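Local coordinates for protein dextranase (Pseudarthrobacter oxydans, PDB 6NZS) that catalyses the endohydrolysis of (1->6)-alpha-D-glucosidic linkages in dextran, probably as a family 49 glycoside hydrolase built on a right-handed parallel beta-helix, at residues A[422-427]-A[471-476]; A[373-378]-A[395-400]. All blocks are in the same frame, centred on the assembly; numbering follows the deposited sequence.

Contact 1 of 2, residues A[422-427]-A[471-476]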
ATOM      1  N   ASN A 422       0.215  23.649   0.362  1.00 14.58           N
ATOM      2  CA  ASN A 422      -0.144  24.288  -0.901  1.00 13.27           C
ATOM      3  C   ASN A 422      -0.156  23.200  -1.970  1.00 14.19           C
ATOM      4  O   ASN A 422       0.902  22.682  -2.345  1.00 15.43           O
ATOM      5  CB  ASN A 422       0.856  25.388  -1.253  1.00 14.53           C
ATOM      6  CG  ASN A 422       0.649  26.640  -0.432  1.00 15.29           C
ATOM      7  OD1 ASN A 422      -0.472  27.101  -0.250  1.00 17.42           O
ATOM      8  ND2 ASN A 422       1.746  27.201   0.075  1.00 19.10           N
ATOM      9  N   ILE A 423      -1.350  22.847  -2.446  1.00 13.57           N
ATOM     10  CA  ILE A 423      -1.539  21.756  -3.395  1.00 13.68           C
ATOM     11  C   ILE A 423      -2.525  22.198  -4.464  1.00 12.83           C
ATOM     12  O   ILE A 423      -3.567  22.785  -4.152  1.00 15.17           O
ATOM     13  CB  ILE A 423      -2.090  20.496  -2.696  1.00 12.22           C
ATOM     14  CG1 ILE A 423      -1.128  20.012  -1.616  1.00 13.85           C
ATOM     15  CG2 ILE A 423      -2.362  19.402  -3.719  1.00 14.01           C
ATOM     16  CD1 ILE A 423      -1.712  18.904  -0.749  1.00 13.70           C
ATOM     17  N   ASP A 424      -2.217  21.871  -5.720  1.00 13.11           N
ATOM     18  CA  ASP A 424      -3.093  22.146  -6.851  1.00 12.25           C
ATOM     19  C   ASP A 424      -2.946  21.010  -7.858  1.00 13.72           C
ATOM     20  O   ASP A 424      -1.835  20.535  -8.100  1.00 14.50           O
ATOM     21  CB  ASP A 424      -2.671  23.480  -7.493  1.00 12.29           C
ATOM     22  CG  ASP A 424      -3.669  24.020  -8.519  1.00 17.93           C
ATOM     23  OD1 ASP A 424      -4.754  23.458  -8.744  1.00 16.11           O
ATOM     24  OD2 ASP A 424      -3.340  25.072  -9.117  1.00 21.89           O
ATOM     25  N   ASN A 425      -4.071  20.570  -8.427  1.00 12.55           N
ATOM     26  CA  ASN A 425      -4.086  19.698  -9.602  1.00 13.26           C
ATOM     27  C   ASN A 425      -3.665  18.269  -9.275  1.00 14.12           C
ATOM     28  O   ASN A 425      -2.603  17.802  -9.695  1.00 12.46           O
ATOM     29  CB  ASN A 425      -3.253  20.273 -10.760  1.00 14.75           C
ATOM     30  CG  ASN A 425      -3.353  19.438 -12.024  1.00 15.82           C
ATOM     31  OD1 ASN A 425      -4.419  18.915 -12.353  1.00 17.55           O
ATOM     32  ND2 ASN A 425      -2.236  19.293 -12.730  1.00 17.55           N
ATOM     33  N   VAL A 426      -4.519  17.560  -8.547  1.00 12.02           N
ATOM     34  CA  VAL A 426      -4.282  16.172  -8.167  1.00 13.02           C
ATOM     35  C   VAL A 426      -5.420  15.329  -8.729  1.00 11.81           C
ATOM     36  O   VAL A 426      -6.593  15.703  -8.605  1.00 12.36           O
ATOM     37  CB  VAL A 426      -4.195  16.039  -6.639  1.00 11.46           C
ATOM     38  CG1 VAL A 426      -4.178  14.581  -6.223  1.00 13.52           C
ATOM     39  CG2 VAL A 426      -2.955  16.760  -6.122  1.00 14.08           C
ATOM     40  N   ASN A 427      -5.079  14.195  -9.341  1.00 10.85           N
ATOM     41  CA  ASN A 427      -6.071  13.323  -9.958  1.00 12.19           C
ATOM     42  C   ASN A 427      -5.759  11.886  -9.581  1.00 12.51           C
ATOM     43  O   ASN A 427      -4.694  11.373  -9.931  1.00 12.87           O
ATOM     44  CB  ASN A 427      -6.060  13.475 -11.482  1.00 14.05           C
ATOM     45  CG  ASN A 427      -6.595  14.820 -11.939  1.00 16.46           C
ATOM     46  OD1 ASN A 427      -5.829  15.768 -12.179  1.00 17.64           O
ATOM     47  ND2 ASN A 427      -7.913  14.913 -12.063  1.00 16.05           N
ATOM     48  N   VAL A 471      -5.218  24.180  -0.436  1.00 13.34           N
ATOM     49  CA  VAL A 471      -5.317  22.862  -1.055  1.00 14.39           C
ATOM     50  C   VAL A 471      -6.506  22.919  -2.007  1.00 11.88           C
ATOM     51  O   VAL A 471      -7.641  23.157  -1.571  1.00 13.36           O
ATOM     52  CB  VAL A 471      -5.512  21.776   0.015  1.00 12.79           C
ATOM     53  CG1 VAL A 471      -5.842  20.433  -0.626  1.00 14.07           C
ATOM     54  CG2 VAL A 471      -4.274  21.687   0.893  1.00 13.94           C
ATOM     55  N   LYS A 472      -6.264  22.714  -3.303  1.00 13.19           N
ATOM     56  CA  LYS A 472      -7.346  22.903  -4.261  1.00 12.95           C
ATOM     57  C   LYS A 472      -7.224  21.972  -5.459  1.00 12.46           C
ATOM     58  O   LYS A 472      -6.145  21.471  -5.790  1.00 12.69           O
ATOM     59  CB  LYS A 472      -7.431  24.364  -4.727  1.00 14.61           C
ATOM     60  CG  LYS A 472      -6.200  24.838  -5.473  1.00 16.31           C
ATOM     61  CD  LYS A 472      -6.350  26.296  -5.880  1.00 20.39           C
ATOM     62  CE  LYS A 472      -5.160  26.746  -6.701  1.00 22.65           C
ATOM     63  NZ  LYS A 472      -5.232  28.207  -6.976  1.00 28.90           N
ATOM     64  N   ASN A 473      -8.365  21.761  -6.121  1.00 13.44           N
ATOM     65  CA  ASN A 473      -8.409  21.080  -7.410  1.00 13.63           C
ATOM     66  C   ASN A 473      -7.863  19.659  -7.307  1.00 14.14           C
ATOM     67  O   ASN A 473      -6.945  19.262  -8.023  1.00 14.53           O
ATOM     68  CB  ASN A 473      -7.692  21.895  -8.490  1.00 13.70           C
ATOM     69  CG  ASN A 473      -8.346  23.240  -8.723  1.00 17.95           C
ATOM     70  OD1 ASN A 473      -9.574  23.353  -8.724  1.00 17.22           O
ATOM     71  ND2 ASN A 473      -7.529  24.272  -8.909  1.00 17.13           N
ATOM     72  N   MET A 474      -8.443  18.892  -6.391  1.00 11.86           N
ATOM     73  CA  MET A 474      -8.101  17.489  -6.204  1.00 13.09           C
ATOM     74  C   MET A 474      -9.333  16.677  -6.551  1.00 12.16           C
ATOM     75  O   MET A 474     -10.412  16.916  -5.993  1.00 13.33           O
ATOM     76  CB  MET A 474      -7.668  17.215  -4.766  1.00 12.26           C
ATOM     77  CG  MET A 474      -6.565  18.132  -4.284  1.00 13.90           C
ATOM     78  SD  MET A 474      -5.545  17.355  -3.021  1.00 18.95           S
ATOM     79  CE  MET A 474      -6.754  17.097  -1.743  1.00 17.93           C
ATOM     80  N   ARG A 475      -9.177  15.739  -7.475  1.00 11.77           N
ATOM     81  CA  ARG A 475     -10.273  14.906  -7.949  1.00 11.49           C
ATOM     82  C   ARG A 475      -9.949  13.442  -7.695  1.00 12.74           C
ATOM     83  O   ARG A 475      -8.880  12.955  -8.081  1.00 12.73           O
ATOM     84  CB  ARG A 475     -10.526  15.128  -9.445  1.00 13.31           C
ATOM     85  CG  ARG A 475     -11.704  14.332  -9.999  1.00 19.29           C
ATOM     86  CD  ARG A 475     -12.043  14.788 -11.415  1.00 24.71           C
ATOM     87  NE  ARG A 475     -13.216  14.110 -11.962  1.00 30.89           N
ATOM     88  CZ  ARG A 475     -14.437  14.637 -12.007  1.00 30.67           C
ATOM     89  NH1 ARG A 475     -14.654  15.859 -11.535  1.00 27.30           N
ATOM     90  NH2 ARG A 475     -15.445  13.942 -12.529  1.00 27.63           N
ATOM     91  N   PHE A 476     -10.872  12.749  -7.039  1.00 11.81           N
ATOM     92  CA  PHE A 476     -10.756  11.322  -6.757  1.00 12.32           C
ATOM     93  C   PHE A 476     -11.955  10.670  -7.426  1.00 14.87           C
ATOM     94  O   PHE A 476     -13.093  10.898  -7.006  1.00 17.88           O
ATOM     95  CB  PHE A 476     -10.802  11.072  -5.248  1.00 13.80           C
ATOM     96  CG  PHE A 476      -9.756  11.816  -4.476  1.00 11.59           C
ATOM     97  CD1 PHE A 476     -10.006  13.085  -3.986  1.00 14.12           C
ATOM     98  CD2 PHE A 476      -8.517  11.248  -4.239  1.00 12.79           C
ATOM     99  CE1 PHE A 476      -9.036  13.781  -3.272  1.00 15.06           C
ATOM    100  CE2 PHE A 476      -7.546  11.934  -3.540  1.00 14.82           C
ATOM    101  CZ  PHE A 476      -7.795  13.196  -3.053  1.00 15.96           C
TER

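Contact 2 of 2, residues A[373-378]-A[395-400]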
ATOM      1  N   LEU A 373       4.097  10.827  -3.520  1.00 12.07           N
ATOM      2  CA  LEU A 373       4.498  11.245  -4.859  1.00 12.34           C
ATOM      3  C   LEU A 373       4.779  12.743  -4.840  1.00 12.31           C
ATOM      4  O   LEU A 373       3.921  13.538  -4.446  1.00 12.72           O
ATOM      5  CB  LEU A 373       3.415  10.901  -5.881  1.00 12.06           C
ATOM      6  CG  LEU A 373       3.153   9.395  -6.015  1.00 14.61           C
ATOM      7  CD1 LEU A 373       1.817   9.166  -6.682  1.00 15.87           C
ATOM      8  CD2 LEU A 373       4.258   8.748  -6.825  1.00 19.11           C
ATOM      9  N   TYR A 374       5.987  13.117  -5.249  1.00 12.22           N
ATOM     10  CA  TYR A 374       6.400  14.510  -5.212  1.00 11.90           C
ATOM     11  C   TYR A 374       5.867  15.257  -6.440  1.00 10.83           C
ATOM     12  O   TYR A 374       5.308  14.664  -7.364  1.00 11.99           O
ATOM     13  CB  TYR A 374       7.914  14.598  -4.976  1.00 14.45           C
ATOM     14  CG  TYR A 374       8.222  14.117  -3.568  1.00 13.65           C
ATOM     15  CD1 TYR A 374       8.285  12.749  -3.267  1.00 15.12           C
ATOM     16  CD2 TYR A 374       8.363  15.013  -2.519  1.00 16.72           C
ATOM     17  CE1 TYR A 374       8.517  12.301  -1.961  1.00 15.57           C
ATOM     18  CE2 TYR A 374       8.599  14.572  -1.212  1.00 16.13           C
ATOM     19  CZ  TYR A 374       8.670  13.216  -0.944  1.00 14.37           C
ATOM     20  OH  TYR A 374       8.898  12.787   0.351  1.00 15.89           O
ATOM     21  N   LYS A 375       6.005  16.583  -6.426  1.00 13.33           N
ATOM     22  CA  LYS A 375       5.336  17.404  -7.430  1.00 13.18           C
ATOM     23  C   LYS A 375       5.652  16.923  -8.843  1.00 12.38           C
ATOM     24  O   LYS A 375       6.806  16.649  -9.180  1.00 13.85           O
ATOM     25  CB  LYS A 375       5.766  18.866  -7.277  1.00 14.50           C
ATOM     26  CG  LYS A 375       5.074  19.785  -8.272  1.00 15.35           C
ATOM     27  CD  LYS A 375       5.475  21.238  -8.083  1.00 20.17           C
ATOM     28  CE  LYS A 375       4.767  22.116  -9.099  1.00 21.22           C
ATOM     29  NZ  LYS A 375       4.996  23.562  -8.825  1.00 31.78           N
ATOM     30  N   GLY A 376       4.615  16.794  -9.668  1.00 12.25           N
ATOM     31  CA  GLY A 376       4.832  16.433 -11.055  1.00 13.55           C
ATOM     32  C   GLY A 376       5.219  14.978 -11.209  1.00 15.30           C
ATOM     33  O   GLY A 376       6.229  14.658 -11.848  1.00 18.44           O
ATOM     34  N   SER A 377       4.430  14.089 -10.611  1.00 12.98           N
ATOM     35  CA  SER A 377       4.695  12.661 -10.643  1.00 13.34           C
ATOM     36  C   SER A 377       3.447  11.916 -11.087  1.00 12.90           C
ATOM     37  O   SER A 377       2.324  12.418 -10.978  1.00 12.14           O
ATOM     38  CB  SER A 377       5.106  12.134  -9.266  1.00 13.06           C
ATOM     39  OG  SER A 377       6.324  12.700  -8.827  1.00 13.01           O
ATOM     40  N   THR A 378       3.663  10.705 -11.601  1.00 11.26           N
ATOM     41  CA  THR A 378       2.588   9.800 -11.978  1.00 10.31           C
ATOM     42  C   THR A 378       2.850   8.429 -11.372  1.00 12.70           C
ATOM     43  O   THR A 378       3.998   8.007 -11.214  1.00 12.16           O
ATOM     44  CB  THR A 378       2.501   9.649 -13.491  1.00 13.83           C
ATOM     45  OG1 THR A 378       3.723   9.088 -13.980  1.00 20.00           O
ATOM     46  CG2 THR A 378       2.284  10.997 -14.154  1.00 15.46           C
ATOM     47  N   HIS A 395       1.355  16.962  -2.692  1.00 12.21           N
ATOM     48  CA  HIS A 395       2.061  17.749  -3.697  1.00 13.08           C
ATOM     49  C   HIS A 395       1.191  18.003  -4.917  1.00 13.43           C
ATOM     50  O   HIS A 395       0.319  17.206  -5.264  1.00 12.81           O
ATOM     51  CB  HIS A 395       3.356  17.051  -4.126  1.00 12.96           C
ATOM     52  CG  HIS A 395       4.280  16.773  -2.986  1.00 13.96           C
ATOM     53  ND1 HIS A 395       5.168  17.710  -2.498  1.00 14.35           N
ATOM     54  CD2 HIS A 395       4.408  15.681  -2.196  1.00 13.27           C
ATOM     55  CE1 HIS A 395       5.819  17.194  -1.470  1.00 14.94           C
ATOM     56  NE2 HIS A 395       5.374  15.966  -1.263  1.00 13.98           N
ATOM     57  N   SER A 396       1.483  19.110  -5.596  1.00 12.66           N
ATOM     58  CA  SER A 396       0.764  19.486  -6.801  1.00 12.27           C
ATOM     59  C   SER A 396       1.144  18.593  -7.980  1.00 11.16           C
ATOM     60  O   SER A 396       2.203  17.954  -8.010  1.00 12.37           O
ATOM     61  CB  SER A 396       1.090  20.936  -7.165  1.00 12.45           C
ATOM     62  OG  SER A 396       0.664  21.808  -6.129  1.00 14.90           O
ATOM     63  N   ASP A 397       0.251  18.551  -8.967  1.00 11.99           N
ATOM     64  CA  ASP A 397       0.545  17.942 -10.266  1.00 11.86           C
ATOM     65  C   ASP A 397       0.870  16.454 -10.130  1.00 12.87           C
ATOM     66  O   ASP A 397       1.855  15.952 -10.677  1.00 14.82           O
ATOM     67  CB  ASP A 397       1.656  18.704 -11.008  1.00 13.00           C
ATOM     68  CG  ASP A 397       1.308  20.165 -11.254  1.00 18.26           C
ATOM     69  OD1 ASP A 397       0.122  20.474 -11.498  1.00 16.62           O
ATOM     70  OD2 ASP A 397       2.235  21.007 -11.213  1.00 19.90           O
ATOM     71  N   VAL A 398       0.024  15.741  -9.389  1.00 11.79           N
ATOM     72  CA  VAL A 398       0.209  14.320  -9.127  1.00 11.33           C
ATOM     73  C   VAL A 398      -0.965  13.574  -9.740  1.00 11.30           C
ATOM     74  O   VAL A 398      -2.120  13.991  -9.579  1.00 12.54           O
ATOM     75  CB  VAL A 398       0.349  14.033  -7.620  1.00 11.78           C
ATOM     76  CG1 VAL A 398       0.225  12.527  -7.334  1.00 12.21           C
ATOM     77  CG2 VAL A 398       1.679  14.580  -7.089  1.00 12.29           C
ATOM     78  N   THR A 399      -0.670  12.482 -10.444  1.00 10.35           N
ATOM     79  CA  THR A 399      -1.690  11.664 -11.089  1.00 10.79           C
ATOM     80  C   THR A 399      -1.475  10.207 -10.710  1.00 11.16           C
ATOM     81  O   THR A 399      -0.365   9.692 -10.847  1.00 12.78           O
ATOM     82  CB  THR A 399      -1.630  11.833 -12.611  1.00 13.74           C
ATOM     83  OG1 THR A 399      -1.786  13.225 -12.927  1.00 15.26           O
ATOM     84  CG2 THR A 399      -2.739  11.046 -13.291  1.00 16.97           C
ATOM     85  N   ILE A 400      -2.532   9.552 -10.220  1.00 10.44           N
ATOM     86  CA  ILE A 400      -2.492   8.143  -9.829  1.00 10.56           C
ATOM     87  C   ILE A 400      -3.631   7.415 -10.526  1.00  9.61           C
ATOM     88  O   ILE A 400      -4.763   7.907 -10.541  1.00 11.30           O
ATOM     89  CB  ILE A 400      -2.648   7.984  -8.302  1.00 11.22           C
ATOM     90  CG1 ILE A 400      -1.532   8.708  -7.555  1.00 11.03           C
ATOM     91  CG2 ILE A 400      -2.677   6.505  -7.919  1.00 11.65           C
ATOM     92  CD1 ILE A 400      -1.689   8.675  -6.040  1.00 12.29           C
TER

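Contact 1 of 2, residues A[422-427]-A[471-476]
Ile-423 and Val-471 pair as neighbours where segments 422-427 and 471-476 run parallel, their strand axes approaching to 4.7 Å with N-to-C directions only 4° apart. At this pair Lys-472 N donates to Ile-423 O at 2.8 Å. Further along, Val-426 N donates to Asn-473 O, and Val-426 O receives Arg-475 N at 2.8 Å. Between these bonds the regular pattern is interrupted, since Asn-425 and Asn-473 both have positive phi and Asn-425 N makes only weak bonds to the carbonyls of Lys-472 and Asn-473.

Met-474 can be followed outward. Its CB and then its CG pass alongside Val-426 CB, the latter at 3.9 Å; SD continues across to Ile-423 CG2, 3.8 Å away, so the thioether bridges two residues of the adjoining strand. The terminal methyl CE turns back onto its own strand, 3.6 Å from Val-471 CG1. On the other face, Asp-424 CG lies anti to the backbone N (chi1 -169°), which places the carboxylate beside the Asn-473 amide. Asn-473 ND2 donates to Asp-424 OD1 at 2.9 Å, nearly straight at 167°, reaching the syn side but lying out of the carboxylate plane. Lys-472 crosses the same carboxylate with its CE, while NZ remains 4.2 Å from Asp-424 OD2, a separation beyond a salt bridge.

Consecutive coils of the solenoid flank the pair: Asn-425 ND2 bonds Asp-397 OD1 on one side, Asn-473 OD1 accepts from Asn-499 ND2 on the other, and inside Met-474 packs on Trp-416 and on Ile-500 of strand 495-507.

Contact 2 of 2, residues A[373-378]-A[395-400]
A turn leading into a parallel strand is matched by its counterpart one solenoid coil later, where His-395 lies against Leu-373 and Tyr-374. Tyr-374 CA sits over one face of the imidazole, 4.0 Å from the His-395 ring centroid, a CH-pi contact; the phenol ring meets the imidazole obliquely, with planes at 38°. Beyond the contact, His-395 NE2 is hydrogen-bonded to Glu-372 OE2, and Tyr-374 OH to Val-344 N.

In this stacked-coil beta-helix, Gly-376 and Asp-397 occupy matching corners, both with positive phi. Gly-376 N donates to Ser-396 O at 3.1 Å, and Thr-399 N to Ser-377 O at 3.0 Å in the carbonyl plane; the intervening Ser-377 N to Asp-397 O bond is weak. Within the first turn, Ser-377 OG donates to Tyr-374 O at 2.7 Å from above the carbonyl plane.

On the apolar side, Leu-373 CD1 is tight against Ile-400 CG1 at 3.5 Å and in ordinary contact with Val-398 CG1 at 3.8 Å. With its CG anti to the backbone N (chi1 -178°), Lys-375 extends beside Asp-397, bringing CE to 3.5 Å from Asp-397 OD2; NZ, bonded to Gln-349 OE1, stays beyond salt-bridge range, and Asp-397 OD1 accepts from Asn-425 ND2 of the next coil.

Contacts 1 and 2 follow one another along the chain and join successive strands of the same parallel beta-helix; their centres are about 10 Å apart. Strands 398-407 and 423-435 are neighbours, so segment 395-400 of contact 2 lies directly against segment 422-427 of contact 1. The evidence is a probable backbone bond between Ile-400 N and Asn-427 O, 2.8 Å, and a probable bond from Asp-424 N to the hydroxyl Ser-396 OG, 2.9 Å. Packing adds to this where Val-426 CG2 comes within 3.4 Å of His-395 O. Through Asp-397 of contact 2 and Asn-425 of contact 1, corner residues of successive coils are also joined side chain to side chain.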